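PDB 5C0P: endo-arabinase from Bacteroides thetaiotaomicron, which probably hydrolyses glycosidic bonds in L-arabinan as a magnesium-containing member of glycoside hydrolase family 43. Local coordinates for residues Leu42-Ile50 / Gln77-Val85; Tyr180-Trp190 / Val243-Thr253. All blocks are in the same frame, centred on the assembly; numbering follows the deposited sequence.

Interaction 1 of 2, residues Leu42-Ile50 / Gln77-Val85. With MG (magnesium ion), chain C.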
loop_
_atom_site.group_PDB
_atom_site.type_symbol
_atom_site.label_atom_id
_atom_site.label_comp_id
_atom_site.label_asym_id
_atom_site.label_seq_id
_atom_site.Cartn_x
_atom_site.Cartn_y
_atom_site.Cartn_z
ATOM N N LEU A 42 -9.335 9.598 -0.466
ATOM C CA LEU A 42 -9.188 8.309 0.199
ATOM C C LEU A 42 -10.084 7.301 -0.508
ATOM O O LEU A 42 -11.315 7.305 -0.337
ATOM C CB LEU A 42 -9.560 8.443 1.677
ATOM C CG LEU A 42 -9.551 7.215 2.594
ATOM C CD1 LEU A 42 -8.285 6.398 2.413
ATOM C CD2 LEU A 42 -9.682 7.656 4.052
ATOM N N HIS A 43 -9.454 6.467 -1.335
ATOM C CA HIS A 43 -10.130 5.370 -2.013
ATOM C C HIS A 43 -10.038 4.145 -1.117
ATOM O O HIS A 43 -8.978 3.868 -0.560
ATOM C CB HIS A 43 -9.430 5.076 -3.337
ATOM C CG HIS A 43 -9.514 6.194 -4.327
ATOM N ND1 HIS A 43 -10.377 6.163 -5.399
ATOM C CD2 HIS A 43 -8.827 7.352 -4.425
ATOM C CE1 HIS A 43 -10.227 7.265 -6.113
ATOM N NE2 HIS A 43 -9.288 8.009 -5.540
ATOM N N PHE A 44 -11.131 3.401 -0.986
ATOM C CA PHE A 44 -11.122 2.258 -0.080
ATOM C C PHE A 44 -12.012 1.119 -0.562
ATOM O O PHE A 44 -12.936 1.328 -1.354
ATOM C CB PHE A 44 -11.478 2.690 1.357
ATOM C CG PHE A 44 -12.861 3.292 1.504
ATOM C CD1 PHE A 44 -13.083 4.640 1.251
ATOM C CD2 PHE A 44 -13.927 2.509 1.934
ATOM C CE1 PHE A 44 -14.352 5.189 1.399
ATOM C CE2 PHE A 44 -15.199 3.050 2.088
ATOM C CZ PHE A 44 -15.408 4.394 1.825
ATOM N N ASN A 45 -11.698 -0.092 -0.108
ATOM C CA ASN A 45 -12.524 -1.257 -0.375
ATOM C C ASN A 45 -13.873 -1.111 0.333
ATOM O O ASN A 45 -13.931 -1.042 1.565
ATOM C CB ASN A 45 -11.806 -2.521 0.110
ATOM C CG ASN A 45 -12.608 -3.789 -0.137
ATOM O OD1 ASN A 45 -13.617 -3.775 -0.838
ATOM N ND2 ASN A 45 -12.155 -4.896 0.444
ATOM N N ASN A 46 -14.947 -1.049 -0.444
ATOM C CA ASN A 46 -16.292 -0.862 0.088
ATOM C C ASN A 46 -17.142 -2.094 -0.242
ATOM O O ASN A 46 -18.357 -2.005 -0.427
ATOM C CB ASN A 46 -16.879 0.430 -0.494
ATOM C CG ASN A 46 -18.193 0.850 0.146
ATOM O OD1 ASN A 46 -19.123 1.247 -0.561
ATOM N ND2 ASN A 46 -18.280 0.777 1.479
ATOM N N ASN A 47 -16.462 -3.243 -0.287
ATOM C CA ASN A 47 -17.055 -4.557 -0.569
ATOM C C ASN A 47 -17.323 -4.764 -2.060
ATOM O O ASN A 47 -18.384 -4.392 -2.566
ATOM C CB ASN A 47 -18.311 -4.832 0.265
ATOM C CG ASN A 47 -18.712 -6.295 0.248
ATOM O OD1 ASN A 47 -18.162 -7.096 -0.511
ATOM N ND2 ASN A 47 -19.686 -6.651 1.080
ATOM N N LEU A 48 -16.338 -5.350 -2.744
ATOM C CA LEU A 48 -16.409 -5.643 -4.187
ATOM C C LEU A 48 -16.623 -4.380 -5.025
ATOM O O LEU A 48 -17.231 -4.414 -6.105
ATOM C CB LEU A 48 -17.464 -6.713 -4.490
ATOM C CG LEU A 48 -17.138 -8.062 -3.831
ATOM C CD1 LEU A 48 -18.184 -9.119 -4.155
ATOM C CD2 LEU A 48 -15.763 -8.529 -4.283
ATOM N N LYS A 49 -16.117 -3.270 -4.503
ATOM C CA LYS A 49 -16.078 -2.013 -5.237
ATOM C C LYS A 49 -15.182 -1.059 -4.491
ATOM O O LYS A 49 -14.973 -1.205 -3.288
ATOM C CB LYS A 49 -17.472 -1.414 -5.384
ATOM C CG LYS A 49 -18.241 -1.237 -4.088
ATOM C CD LYS A 49 -19.740 -1.217 -4.379
ATOM C CE LYS A 49 -20.569 -1.084 -3.113
ATOM N NZ LYS A 49 -20.434 -2.255 -2.223
ATOM N N ILE A 50 -14.642 -0.082 -5.212
ATOM C CA ILE A 50 -13.808 0.925 -4.584
ATOM C C ILE A 50 -14.608 2.213 -4.454
ATOM O O ILE A 50 -15.135 2.733 -5.437
ATOM C CB ILE A 50 -12.502 1.170 -5.373
ATOM C CG1 ILE A 50 -11.752 -0.148 -5.607
ATOM C CG2 ILE A 50 -11.597 2.195 -4.656
ATOM C CD1 ILE A 50 -11.429 -0.936 -4.335
ATOM N N GLN A 77 -12.623 -10.660 -10.153
ATOM C CA GLN A 77 -13.943 -10.351 -9.622
ATOM C C GLN A 77 -14.010 -10.420 -8.101
ATOM O O GLN A 77 -15.018 -10.031 -7.512
ATOM C CB GLN A 77 -15.001 -11.253 -10.246
ATOM C CG GLN A 77 -15.138 -11.095 -11.764
ATOM C CD GLN A 77 -15.769 -9.768 -12.163
ATOM O OE1 GLN A 77 -16.691 -9.283 -11.507
ATOM N NE2 GLN A 77 -15.270 -9.174 -13.246
ATOM N N GLN A 78 -12.944 -10.900 -7.464
ATOM C CA GLN A 78 -12.938 -11.056 -6.005
ATOM C C GLN A 78 -11.918 -10.162 -5.327
ATOM O O GLN A 78 -10.984 -9.668 -5.974
ATOM C CB GLN A 78 -12.673 -12.523 -5.618
ATOM C CG GLN A 78 -13.774 -13.468 -6.065
ATOM C CD GLN A 78 -13.494 -14.920 -5.734
ATOM O OE1 GLN A 78 -13.563 -15.786 -6.604
ATOM N NE2 GLN A 78 -13.198 -15.196 -4.474
ATOM N N ASP A 79 -12.140 -9.947 -4.027
ATOM C CA ASP A 79 -11.226 -9.261 -3.102
ATOM C C ASP A 79 -11.333 -7.729 -3.084
ATOM O O ASP A 79 -11.896 -7.183 -2.146
ATOM C CB ASP A 79 -9.761 -9.725 -3.249
ATOM C CG ASP A 79 -9.596 -11.235 -3.119
ATOM O OD1 ASP A 79 -10.416 -11.880 -2.434
ATOM O OD2 ASP A 79 -8.636 -11.768 -3.704
ATOM N N PHE A 80 -10.787 -7.047 -4.094
ATOM C CA PHE A 80 -10.753 -5.572 -4.123
ATOM C C PHE A 80 -9.984 -5.011 -2.921
ATOM O O PHE A 80 -10.377 -4.007 -2.331
ATOM C CB PHE A 80 -12.171 -4.961 -4.151
ATOM C CG PHE A 80 -12.878 -5.090 -5.481
ATOM C CD1 PHE A 80 -13.217 -3.958 -6.207
ATOM C CD2 PHE A 80 -13.197 -6.338 -5.999
ATOM C CE1 PHE A 80 -13.862 -4.066 -7.434
ATOM C CE2 PHE A 80 -13.847 -6.460 -7.231
ATOM C CZ PHE A 80 -14.177 -5.311 -7.944
ATOM N N TRP A 81 -8.884 -5.666 -2.566
ATOM C CA TRP A 81 -8.159 -5.323 -1.343
ATOM C C TRP A 81 -7.211 -4.154 -1.501
ATOM O O TRP A 81 -6.505 -4.034 -2.511
ATOM C CB TRP A 81 -7.340 -6.512 -0.844
ATOM C CG TRP A 81 -8.139 -7.673 -0.353
ATOM C CD1 TRP A 81 -9.485 -7.721 -0.124
ATOM C CD2 TRP A 81 -7.626 -8.966 -0.024
ATOM N NE1 TRP A 81 -9.837 -8.968 0.334
ATOM C CE2 TRP A 81 -8.716 -9.752 0.393
ATOM C CE3 TRP A 81 -6.348 -9.534 -0.051
ATOM C CZ2 TRP A 81 -8.564 -11.083 0.795
ATOM C CZ3 TRP A 81 -6.200 -10.855 0.332
ATOM C CH2 TRP A 81 -7.302 -11.615 0.752
ATOM N N ALA A 82 -7.205 -3.303 -0.475
ATOM C CA ALA A 82 -6.150 -2.321 -0.245
ATOM C C ALA A 82 -5.767 -1.463 -1.447
ATOM O O ALA A 82 -4.643 -1.522 -1.936
ATOM C CB ALA A 82 -4.916 -3.024 0.338
ATOM N N PRO A 83 -6.696 -0.632 -1.916
ATOM C CA PRO A 83 -6.344 0.264 -3.020
ATOM C C PRO A 83 -5.311 1.333 -2.624
ATOM O O PRO A 83 -5.330 1.854 -1.497
ATOM C CB PRO A 83 -7.689 0.917 -3.365
ATOM C CG PRO A 83 -8.503 0.813 -2.086
ATOM C CD PRO A 83 -8.096 -0.481 -1.470
ATOM N N ASP A 84 -4.415 1.636 -3.566
ATOM C CA ASP A 84 -3.538 2.805 -3.519
ATOM C C ASP A 84 -3.858 3.600 -4.777
ATOM O O ASP A 84 -4.198 3.006 -5.811
ATOM C CB ASP A 84 -2.067 2.406 -3.661
ATOM C CG ASP A 84 -1.481 1.712 -2.438
ATOM O OD1 ASP A 84 -2.192 1.406 -1.455
ATOM O OD2 ASP A 84 -0.253 1.475 -2.494
ATOM N N VAL A 85 -3.720 4.924 -4.737
ATOM C CA VAL A 85 -3.883 5.715 -5.957
ATOM C C VAL A 85 -2.737 6.701 -6.108
ATOM O O VAL A 85 -2.426 7.450 -5.175
ATOM C CB VAL A 85 -5.249 6.470 -6.002
ATOM C CG1 VAL A 85 -5.350 7.328 -7.261
ATOM C CG2 VAL A 85 -6.395 5.475 -5.968
HETATM MG MG MG C . -1.831 0.276 0.307
HETATM O O HOH W 1 -6.758 3.352 0.526
HETATM O O HOH W 2 -6.333 4.233 -2.194
HETATM O O HOH W 3 -14.418 -6.956 -1.168
HETATM O O HOH W 4 -2.175 -1.454 -0.871
HETATM O O HOH W 5 -3.864 0.708 0.641
HETATM O O HOH W 6 0.174 0.071 -0.283
HETATM O O HOH W 7 -1.087 1.884 1.469
#

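Interaction 2 of 2, residues Tyr180-Trp190 / Val243-Thr253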
loop_
_atom_site.group_PDB
_atom_site.type_symbol
_atom_site.label_atom_id
_atom_site.label_comp_id
_atom_site.label_asym_id
_atom_site.label_seq_id
_atom_site.Cartn_x
_atom_site.Cartn_y
_atom_site.Cartn_z
ATOM N N TYR A 180 12.643 -9.055 -7.901
ATOM C CA TYR A 180 13.819 -9.236 -7.066
ATOM C C TYR A 180 13.401 -9.332 -5.600
ATOM O O TYR A 180 12.735 -8.448 -5.084
ATOM C CB TYR A 180 14.818 -8.088 -7.288
ATOM C CG TYR A 180 16.192 -8.409 -6.765
ATOM C CD1 TYR A 180 16.506 -8.216 -5.425
ATOM C CD2 TYR A 180 17.165 -8.938 -7.599
ATOM C CE1 TYR A 180 17.755 -8.528 -4.937
ATOM C CE2 TYR A 180 18.423 -9.256 -7.118
ATOM C CZ TYR A 180 18.707 -9.049 -5.785
ATOM O OH TYR A 180 19.952 -9.364 -5.305
ATOM N N LEU A 181 13.771 -10.427 -4.939
ATOM C CA LEU A 181 13.419 -10.631 -3.535
ATOM C C LEU A 181 14.220 -9.702 -2.637
ATOM O O LEU A 181 15.448 -9.759 -2.612
ATOM C CB LEU A 181 13.651 -12.093 -3.132
ATOM C CG LEU A 181 13.424 -12.424 -1.649
ATOM C CD1 LEU A 181 11.970 -12.284 -1.292
ATOM C CD2 LEU A 181 13.885 -13.838 -1.354
ATOM N N LEU A 182 13.509 -8.847 -1.910
ATOM C CA LEU A 182 14.135 -7.875 -1.011
ATOM C C LEU A 182 14.469 -8.477 0.351
ATOM O O LEU A 182 15.588 -8.330 0.852
ATOM C CB LEU A 182 13.218 -6.663 -0.837
ATOM C CG LEU A 182 12.885 -5.934 -2.144
ATOM C CD1 LEU A 182 12.172 -4.631 -1.851
ATOM C CD2 LEU A 182 14.127 -5.668 -2.969
ATOM N N PHE A 183 13.489 -9.151 0.942
ATOM C CA PHE A 183 13.678 -9.824 2.226
ATOM C C PHE A 183 12.475 -10.676 2.540
ATOM O O PHE A 183 11.432 -10.552 1.887
ATOM C CB PHE A 183 13.938 -8.829 3.375
ATOM C CG PHE A 183 12.857 -7.797 3.573
ATOM C CD1 PHE A 183 11.728 -8.074 4.340
ATOM C CD2 PHE A 183 12.999 -6.531 3.035
ATOM C CE1 PHE A 183 10.750 -7.109 4.539
ATOM C CE2 PHE A 183 12.033 -5.557 3.234
ATOM C CZ PHE A 183 10.905 -5.848 3.983
ATOM N N LYS A 184 12.644 -11.551 3.524
ATOM C CA LYS A 184 11.549 -12.322 4.083
ATOM C C LYS A 184 11.204 -11.734 5.442
ATOM O O LYS A 184 12.066 -11.172 6.114
ATOM C CB LYS A 184 11.958 -13.784 4.217
ATOM C CG LYS A 184 12.379 -14.407 2.896
ATOM C CD LYS A 184 12.773 -15.864 3.049
ATOM C CE LYS A 184 12.940 -16.504 1.673
ATOM N NZ LYS A 184 13.347 -17.937 1.769
ATOM N N ALA A 185 9.949 -11.877 5.850
ATOM C CA ALA A 185 9.470 -11.241 7.077
ATOM C C ALA A 185 10.279 -11.632 8.316
ATOM O O ALA A 185 10.476 -10.809 9.223
ATOM C CB ALA A 185 7.988 -11.526 7.291
ATOM N N SER A 186 10.756 -12.873 8.361
ATOM C CA SER A 186 11.490 -13.354 9.537
ATOM C C SER A 186 12.809 -12.606 9.783
ATOM O O SER A 186 13.419 -12.744 10.850
ATOM C CB SER A 186 11.781 -14.849 9.415
ATOM O OG SER A 186 12.760 -15.062 8.413
ATOM N N GLU A 187 13.259 -11.823 8.805
ATOM C CA GLU A 187 14.491 -11.055 8.968
ATOM C C GLU A 187 14.333 -9.917 9.976
ATOM O O GLU A 187 15.324 -9.412 10.511
ATOM C CB GLU A 187 14.963 -10.523 7.618
ATOM C CG GLU A 187 15.292 -11.649 6.664
ATOM C CD GLU A 187 15.815 -11.177 5.331
ATOM O OE1 GLU A 187 16.622 -10.211 5.289
ATOM O OE2 GLU A 187 15.425 -11.799 4.323
ATOM N N ALA A 188 13.091 -9.505 10.220
ATOM C CA ALA A 188 12.829 -8.476 11.227
ATOM C C ALA A 188 12.687 -9.149 12.583
ATOM O O ALA A 188 11.866 -10.051 12.743
ATOM C CB ALA A 188 11.566 -7.710 10.889
ATOM N N PRO A 189 13.482 -8.710 13.571
ATOM C CA PRO A 189 13.494 -9.390 14.870
ATOM C C PRO A 189 12.171 -9.274 15.624
ATOM O O PRO A 189 11.909 -10.079 16.512
ATOM C CB PRO A 189 14.580 -8.652 15.653
ATOM C CG PRO A 189 15.340 -7.867 14.660
ATOM C CD PRO A 189 14.471 -7.621 13.491
ATOM N N TRP A 190 11.353 -8.284 15.284
ATOM C CA TRP A 190 10.115 -8.067 16.031
ATOM C C TRP A 190 9.000 -8.993 15.561
ATOM O O TRP A 190 7.981 -9.136 16.240
ATOM C CB TRP A 190 9.659 -6.610 15.929
ATOM C CG TRP A 190 9.495 -6.115 14.517
ATOM C CD1 TRP A 190 10.425 -5.449 13.765
ATOM C CD2 TRP A 190 8.323 -6.239 13.685
ATOM N NE1 TRP A 190 9.907 -5.154 12.524
ATOM C CE2 TRP A 190 8.624 -5.622 12.450
ATOM C CE3 TRP A 190 7.052 -6.792 13.872
ATOM C CZ2 TRP A 190 7.698 -5.551 11.406
ATOM C CZ3 TRP A 190 6.129 -6.713 12.825
ATOM C CH2 TRP A 190 6.462 -6.103 11.612
ATOM N N VAL A 243 16.988 0.409 -4.401
ATOM C CA VAL A 243 15.703 -0.221 -4.103
ATOM C C VAL A 243 15.886 -1.697 -3.747
ATOM O O VAL A 243 15.115 -2.258 -2.960
ATOM C CB VAL A 243 14.730 -0.068 -5.293
ATOM C CG1 VAL A 243 13.447 -0.848 -5.060
ATOM C CG2 VAL A 243 14.388 1.402 -5.503
ATOM N N LEU A 244 16.920 -2.316 -4.309
ATOM C CA LEU A 244 17.152 -3.741 -4.089
ATOM C C LEU A 244 17.822 -4.056 -2.750
ATOM O O LEU A 244 17.912 -5.224 -2.355
ATOM C CB LEU A 244 17.960 -4.332 -5.248
ATOM C CG LEU A 244 17.359 -4.106 -6.631
ATOM C CD1 LEU A 244 18.171 -4.856 -7.695
ATOM C CD2 LEU A 244 15.896 -4.546 -6.653
ATOM N N GLY A 245 18.284 -3.025 -2.051
ATOM C CA GLY A 245 18.881 -3.211 -0.736
ATOM C C GLY A 245 20.387 -2.996 -0.710
ATOM O O GLY A 245 20.929 -2.282 -1.557
ATOM N N PRO A 246 21.085 -3.593 0.272
ATOM C CA PRO A 246 20.494 -4.443 1.316
ATOM C C PRO A 246 19.613 -3.662 2.288
ATOM O O PRO A 246 19.889 -2.511 2.651
ATOM C CB PRO A 246 21.718 -5.004 2.041
ATOM C CG PRO A 246 22.783 -3.969 1.837
ATOM C CD PRO A 246 22.539 -3.431 0.445
ATOM N N TRP A 247 18.516 -4.299 2.673
ATOM C CA TRP A 247 17.585 -3.714 3.616
ATOM C C TRP A 247 17.925 -4.159 5.039
ATOM O O TRP A 247 18.071 -5.351 5.316
ATOM C CB TRP A 247 16.167 -4.126 3.232
ATOM C CG TRP A 247 15.720 -3.480 1.963
ATOM C CD1 TRP A 247 15.747 -4.019 0.704
ATOM C CD2 TRP A 247 15.201 -2.159 1.825
ATOM N NE1 TRP A 247 15.271 -3.103 -0.208
ATOM C CE2 TRP A 247 14.924 -1.954 0.460
ATOM C CE3 TRP A 247 14.943 -1.123 2.728
ATOM C CZ2 TRP A 247 14.386 -0.759 -0.024
ATOM C CZ3 TRP A 247 14.415 0.068 2.246
ATOM C CH2 TRP A 247 14.141 0.238 0.886
ATOM N N VAL A 248 18.075 -3.192 5.936
ATOM C CA VAL A 248 18.382 -3.493 7.327
ATOM C C VAL A 248 17.131 -3.217 8.157
ATOM O O VAL A 248 16.652 -2.078 8.205
ATOM C CB VAL A 248 19.567 -2.651 7.842
ATOM C CG1 VAL A 248 19.778 -2.864 9.342
ATOM C CG2 VAL A 248 20.849 -2.985 7.061
ATOM N N GLN A 249 16.589 -4.267 8.776
ATOM C CA GLN A 249 15.372 -4.156 9.579
ATOM C C GLN A 249 15.639 -3.493 10.924
ATOM O O GLN A 249 16.587 -3.853 11.625
ATOM C CB GLN A 249 14.770 -5.540 9.831
ATOM C CG GLN A 249 14.557 -6.371 8.568
ATOM C CD GLN A 249 13.490 -5.793 7.666
ATOM O OE1 GLN A 249 12.548 -5.141 8.125
ATOM N NE2 GLN A 249 13.628 -6.035 6.362
ATOM N N GLU A 250 14.793 -2.539 11.296
ATOM C CA GLU A 250 14.858 -1.973 12.633
ATOM C C GLU A 250 14.194 -2.944 13.591
ATOM O O GLU A 250 13.200 -3.574 13.246
ATOM C CB GLU A 250 14.169 -0.613 12.672
ATOM C CG GLU A 250 15.015 0.499 12.106
ATOM C CD GLU A 250 16.280 0.714 12.907
ATOM O OE1 GLU A 250 16.184 0.978 14.125
ATOM O OE2 GLU A 250 17.378 0.610 12.325
ATOM N N PRO A 251 14.752 -3.080 14.797
ATOM C CA PRO A 251 14.274 -4.111 15.722
ATOM C C PRO A 251 12.939 -3.773 16.379
ATOM O O PRO A 251 12.285 -4.691 16.873
ATOM C CB PRO A 251 15.385 -4.182 16.779
ATOM C CG PRO A 251 16.074 -2.842 16.697
ATOM C CD PRO A 251 16.012 -2.460 15.251
ATOM N N GLU A 252 12.547 -2.501 16.396
ATOM C CA GLU A 252 11.309 -2.101 17.071
ATOM C C GLU A 252 10.265 -1.631 16.068
ATOM O O GLU A 252 10.605 -0.974 15.076
ATOM C CB GLU A 252 11.567 -0.983 18.087
ATOM C CG GLU A 252 12.726 -1.240 19.046
ATOM C CD GLU A 252 12.493 -2.422 19.972
ATOM O OE1 GLU A 252 11.321 -2.810 20.175
ATOM O OE2 GLU A 252 13.488 -2.964 20.503
ATOM N N THR A 253 9.000 -1.951 16.330
ATOM C CA THR A 253 7.921 -1.450 15.486
ATOM C C THR A 253 7.674 0.027 15.771
ATOM O O THR A 253 8.051 0.534 16.830
ATOM C CB THR A 253 6.612 -2.247 15.673
ATOM O OG1 THR A 253 6.138 -2.106 17.015
ATOM C CG2 THR A 253 6.841 -3.722 15.383
HETATM O O HOH W 8 18.052 -6.870 1.337
HETATM O O HOH W 9 16.115 -7.413 5.601
HETATM O O HOH W 10 11.243 -4.020 10.254
#

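Interaction 1 of 2, residues Leu42-Ile50 / Gln77-Val85
The Phe80 ring packs face-on against the backbone of Leu48 in a CH-pi contact, with Leu48 CA 3.9 Å from the ring centroid. Leu48 CD2 reaches the same ring at Phe80 CD2, 3.8 Å away, while Ile50 CD1 meets its edge in the ring plane. A second CH-pi contact sets Val85 CG2 3.7 Å from the centroid of the His43 imidazole, toward the rim of one face. Between them Pro83 sets CG 3.6 Å from Phe44 CA, its compact ring fitting close to the opposing backbone.

The polar links run through water. One water donates to Asp79 O and Asn45 OD1 and accepts from Leu48 N. Asn45 suits this place because, with CG anti to its own N (chi1 -180°), its OD1 also receives Asn47 N at 2.9 Å, an Asx turn. His43 ND1 bonds to Ser67 OG and NE2 to Pro115 O, fixing the ring's rotation.

Asp84 points away from 42-50 and binds magnesium through OD1 at 2.1 Å; His261 and four waters complete the site. Though nearly antiparallel (167°), the strands belong to successive blades of the family 43 five-bladed beta-propeller: 39-45 pairs with 50-55, and 78-88 is an edge strand, paired with 91-100.

Interaction 2 of 2, residues Tyr180-Trp190 / Val243-Thr253
Gln249 lays its amide nitrogen on the face of Phe183, with NE2 3.4 Å from Phe183 CG and above the centre of the ring. The amide plane is turned 65° from the ring plane. Gln249 CB and CG pack along Ala188 CA, where the small alanine admits them closely; from there the bend at chi2 (-67°) swings the amide over Phe183. Phe183 also turns its edge toward the face of Trp247, centroids 5.9 Å apart, in an offset edge-to-face pair. Leu182 runs beside the same indole, its CD1 3.8 Å from Trp247 NE1, and Leu244 CD1 sits over the centre of the Tyr180 ring.

At the other end, Thr253 CG2 rests over the six-membered ring of Trp190, 3.7 Å from its centroid, while Glu250 O lies in the indole plane at the edge. Were Trp190 replaced by an alanine, the Thr253 methyl would probably lose its aromatic face, and the water shared with Gln249 OE1 its N-H partner.

These contacts join two neighbouring blades of the five-bladed beta-propeller of family 43: strand 178-184, with the short 3-10 segment and loop after it, meets the segment holding 248-249, an edge strand of the next sheet.

Water and hydrogen bonds position the first shell. One water accepts from Gln249 NE2 and donates to Glu187 OE1 and Trp247 O; another bridges Trp190 NE1 and Gln249 OE1, the latter also taking a bond from Trp221 NE1. Glu187 is held in turn by Lys184 N, which donates to OE2 at 2.9 Å in a nearly straight bond (170°). Trp247 NE1 donates to Val243 O, fixing the rotation of the indole, and Thr253 OG1 bonds to Asn255 O and Arg225.

In the fold
Interactions 1 and 2 lie on opposite sides of the chain's centre, their own centres 27 Å apart and their nearest atoms about 14 Å apart, so neither touches the other. Both join sheets that follow one another in the propeller. Interaction 1 is the one at the metal site: the segment 77-85 supplies Asp84, and the side chain of Trp81 comes about 5 Å from that of Asp136, predicted to tune the acidity of the active-site glutamate and orient the proton donor. Interaction 2 is more peripheral, its centre 17 Å from that of the chain against 12 Å for interaction 1. Its Trp190 side chain is about 11 Å from that of His261, the other protein ligand of the magnesium ion.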